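Uncharacterized protein Atu2452 (Agrobacterium tumefaciens, PDB 2R8B) is of unknown function but belongs to the dienelactone hydrolase family of the alpha/beta-hydrolase fold and is probably a hydrolase. Local coordinates at residues D199-V204 with G228-R233. Sequence-based numbering, arbitrary orientation.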
ATOM      1  N   ASP A 199      14.401 -11.555  -5.873  1.00 50.65           N
ATOM      2  CA  ASP A 199      13.681 -11.477  -4.664  1.00 50.61           C
ATOM      3  C   ASP A 199      13.061 -12.840  -4.477  1.00 50.69           C
ATOM      4  O   ASP A 199      12.179 -13.266  -5.249  1.00 51.35           O
ATOM      5  CB  ASP A 199      12.661 -10.386  -4.865  1.00 50.43           C
ATOM      6  CG  ASP A 199      11.892 -10.093  -3.647  1.00 53.80           C
ATOM      7  OD1 ASP A 199      11.839 -10.979  -2.745  1.00 57.98           O
ATOM      8  OD2 ASP A 199      11.316  -8.979  -3.610  1.00 54.35           O
ATOM      9  N   PRO A 200      13.506 -13.560  -3.438  1.00 51.10           N
ATOM     10  CA  PRO A 200      13.034 -14.936  -3.379  1.00 50.85           C
ATOM     11  C   PRO A 200      11.535 -14.941  -2.987  1.00 51.40           C
ATOM     12  O   PRO A 200      10.860 -15.948  -3.112  1.00 51.76           O
ATOM     13  CB  PRO A 200      13.917 -15.559  -2.286  1.00 50.26           C
ATOM     14  CG  PRO A 200      14.243 -14.430  -1.385  1.00 49.45           C
ATOM     15  CD  PRO A 200      14.308 -13.196  -2.249  1.00 50.35           C
ATOM     16  N   ILE A 201      11.021 -13.814  -2.519  1.00 51.86           N
ATOM     17  CA  ILE A 201       9.632 -13.765  -2.125  1.00 52.56           C
ATOM     18  C   ILE A 201       8.727 -13.278  -3.267  1.00 52.99           C
ATOM     19  O   ILE A 201       7.514 -13.559  -3.261  1.00 53.52           O
ATOM     20  CB  ILE A 201       9.445 -12.918  -0.841  1.00 52.80           C
ATOM     21  CG1 ILE A 201       9.898 -13.740   0.382  1.00 54.04           C
ATOM     22  CG2 ILE A 201       7.998 -12.536  -0.662  1.00 52.00           C
ATOM     23  CD1 ILE A 201      10.442 -12.918   1.529  1.00 55.64           C
ATOM     24  N   CYS A 202       9.300 -12.561  -4.243  1.00 52.02           N
ATOM     25  CA  CYS A 202       8.480 -11.939  -5.274  1.00 51.18           C
ATOM     26  C   CYS A 202       8.984 -12.314  -6.617  1.00 49.79           C
ATOM     27  O   CYS A 202       9.929 -11.688  -7.122  1.00 51.17           O
ATOM     28  CB  CYS A 202       8.503 -10.444  -5.119  1.00 51.19           C
ATOM     29  SG  CYS A 202       8.151 -10.000  -3.464  1.00 54.39           S
ATOM     30  N   PRO A 203       8.429 -13.392  -7.163  1.00 47.47           N
ATOM     31  CA  PRO A 203       8.740 -13.848  -8.494  1.00 46.14           C
ATOM     32  C   PRO A 203       8.548 -12.722  -9.475  1.00 45.01           C
ATOM     33  O   PRO A 203       7.571 -12.006  -9.403  1.00 45.40           O
ATOM     34  CB  PRO A 203       7.713 -14.967  -8.752  1.00 45.64           C
ATOM     35  CG  PRO A 203       7.287 -15.439  -7.425  1.00 45.67           C
ATOM     36  CD  PRO A 203       7.478 -14.278  -6.466  1.00 47.69           C
ATOM     37  N   VAL A 204       9.513 -12.562 -10.365  1.00 44.72           N
ATOM     38  CA  VAL A 204       9.537 -11.539 -11.392  1.00 45.16           C
ATOM     39  C   VAL A 204       8.257 -11.534 -12.195  1.00 45.96           C
ATOM     40  O   VAL A 204       7.596 -10.482 -12.380  1.00 46.83           O
ATOM     41  CB  VAL A 204      10.743 -11.785 -12.335  1.00 45.67           C
ATOM     42  CG1 VAL A 204      10.629 -11.013 -13.636  1.00 43.98           C
ATOM     43  CG2 VAL A 204      12.038 -11.422 -11.608  1.00 46.27           C
ATOM     44  N   GLY A 228      19.040  -8.076  -7.282  1.00 50.55           N
ATOM     45  CA  GLY A 228      18.869  -8.048  -5.789  1.00 49.24           C
ATOM     46  C   GLY A 228      17.507  -8.497  -5.283  1.00 47.97           C
ATOM     47  O   GLY A 228      16.635  -8.834  -6.083  1.00 47.84           O
ATOM     48  N   GLY A 229      17.351  -8.519  -3.960  1.00 46.96           N
ATOM     49  CA  GLY A 229      16.396  -9.395  -3.294  1.00 46.31           C
ATOM     50  C   GLY A 229      15.182  -8.653  -2.828  1.00 46.88           C
ATOM     51  O   GLY A 229      14.718  -7.750  -3.500  1.00 46.90           O
ATOM     52  N   HIS A 230      14.698  -9.022  -1.642  1.00 47.57           N
ATOM     53  CA  HIS A 230      13.545  -8.407  -0.978  1.00 47.11           C
ATOM     54  C   HIS A 230      13.882  -7.066  -0.322  1.00 48.04           C
ATOM     55  O   HIS A 230      12.980  -6.341   0.180  1.00 49.14           O
ATOM     56  CB  HIS A 230      13.042  -9.351   0.109  1.00 45.91           C
ATOM     57  CG  HIS A 230      11.608  -9.134   0.482  1.00 46.07           C
ATOM     58  ND1 HIS A 230      10.589  -9.072  -0.458  1.00 49.48           N
ATOM     59  CD2 HIS A 230      11.012  -9.002   1.689  1.00 43.55           C
ATOM     60  CE1 HIS A 230       9.429  -8.920   0.157  1.00 45.96           C
ATOM     61  NE2 HIS A 230       9.660  -8.861   1.459  1.00 46.73           N
ATOM     62  N   GLU A 231      15.171  -6.735  -0.280  1.00 48.08           N
ATOM     63  CA  GLU A 231      15.609  -5.475   0.327  1.00 48.17           C
ATOM     64  C   GLU A 231      15.144  -4.268  -0.484  1.00 48.60           C
ATOM     65  O   GLU A 231      15.062  -4.303  -1.734  1.00 49.08           O
ATOM     66  CB  GLU A 231      17.129  -5.442   0.514  1.00 47.69           C
ATOM     67  CG  GLU A 231      17.958  -4.948  -0.699  1.00 49.65           C
ATOM     68  CD  GLU A 231      18.254  -6.028  -1.759  1.00 49.65           C
ATOM     69  OE1 GLU A 231      19.079  -5.765  -2.661  1.00 51.04           O
ATOM     70  OE2 GLU A 231      17.697  -7.140  -1.683  1.00 48.70           O
ATOM     71  N   ILE A 232      14.802  -3.213   0.242  1.00 49.28           N
ATOM     72  CA  ILE A 232      14.613  -1.895  -0.344  1.00 49.53           C
ATOM     73  C   ILE A 232      15.985  -1.276  -0.608  1.00 49.97           C
ATOM     74  O   ILE A 232      16.738  -1.089   0.363  1.00 50.56           O
ATOM     75  CB  ILE A 232      13.874  -1.021   0.641  1.00 49.24           C
ATOM     76  CG1 ILE A 232      12.414  -1.426   0.686  1.00 49.66           C
ATOM     77  CG2 ILE A 232      14.037   0.468   0.307  1.00 48.37           C
ATOM     78  CD1 ILE A 232      11.707  -0.733   1.824  1.00 52.80           C
ATOM     79  N   ARG A 233      16.324  -0.991  -1.884  1.00 49.76           N
ATOM     80  CA  ARG A 233      17.541  -0.202  -2.221  1.00 49.76           C
ATOM     81  C   ARG A 233      17.325   1.317  -2.158  1.00 49.83           C
ATOM     82  O   ARG A 233      16.200   1.809  -2.319  1.00 48.75           O
ATOM     83  CB  ARG A 233      18.168  -0.605  -3.557  1.00 49.21           C
ATOM     84  CG  ARG A 233      18.665  -2.011  -3.483  1.00 51.36           C
ATOM     85  CD  ARG A 233      19.794  -2.371  -4.454  1.00 51.42           C
ATOM     86  NE  ARG A 233      20.061  -3.795  -4.279  1.00 49.87           N
ATOM     87  CZ  ARG A 233      21.050  -4.472  -4.837  1.00 48.74           C
ATOM     88  NH1 ARG A 233      21.905  -3.860  -5.621  1.00 50.81           N
ATOM     89  NH2 ARG A 233      21.166  -5.767  -4.605  1.00 47.55           N
TER
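Asp199 and Gly229 bring their CA atoms within 3.7 Å of each other, where the loop 199-204, after strand 190-196, runs close to the loop 228-233, after strand 220-226. From there the carboxylate of Asp199 reaches the imidazole of His230. The main bond runs from His230 ND1 to Asp199 OD2 (3.2 Å); it is nearly straight at 169°, lies in the ring plane and uses the syn lone pair. ND1 also makes a weak, bent bond to OD1, and the carboxylate and ring planes stand 63° apart. In Asp199, CG lies anti to the backbone N (chi1 -175°), and a small chi2 turns OD1 to the backbone that follows. Asp199 OD1 accepts from Ile201 N (3.0 Å) in an Asx turn and weakly from Cys202 N. OD2 has a second donor in His173 ND1; with at least two donors on each oxygen, the rotation of the carboxylate should be fixed. Ile201 CD1 lies over one face of the His230 ring, 4.0 Å from its centroid, in a CH-pi contact, while Cys202 SG stands at the ring edge, 4.0 Å from His230 ND1. Within 228-233, Glu231 folds back on its own loop, OE2 accepting from Gly229 N and OE1 from Arg233 NE and NH2 in a side-on salt bridge. His230 NE2 bonds weakly to Ser149 OG, in what appears to be the nucleophile elbow (GxSxG), an arrangement consistent with the alpha/beta-hydrolase catalytic triad.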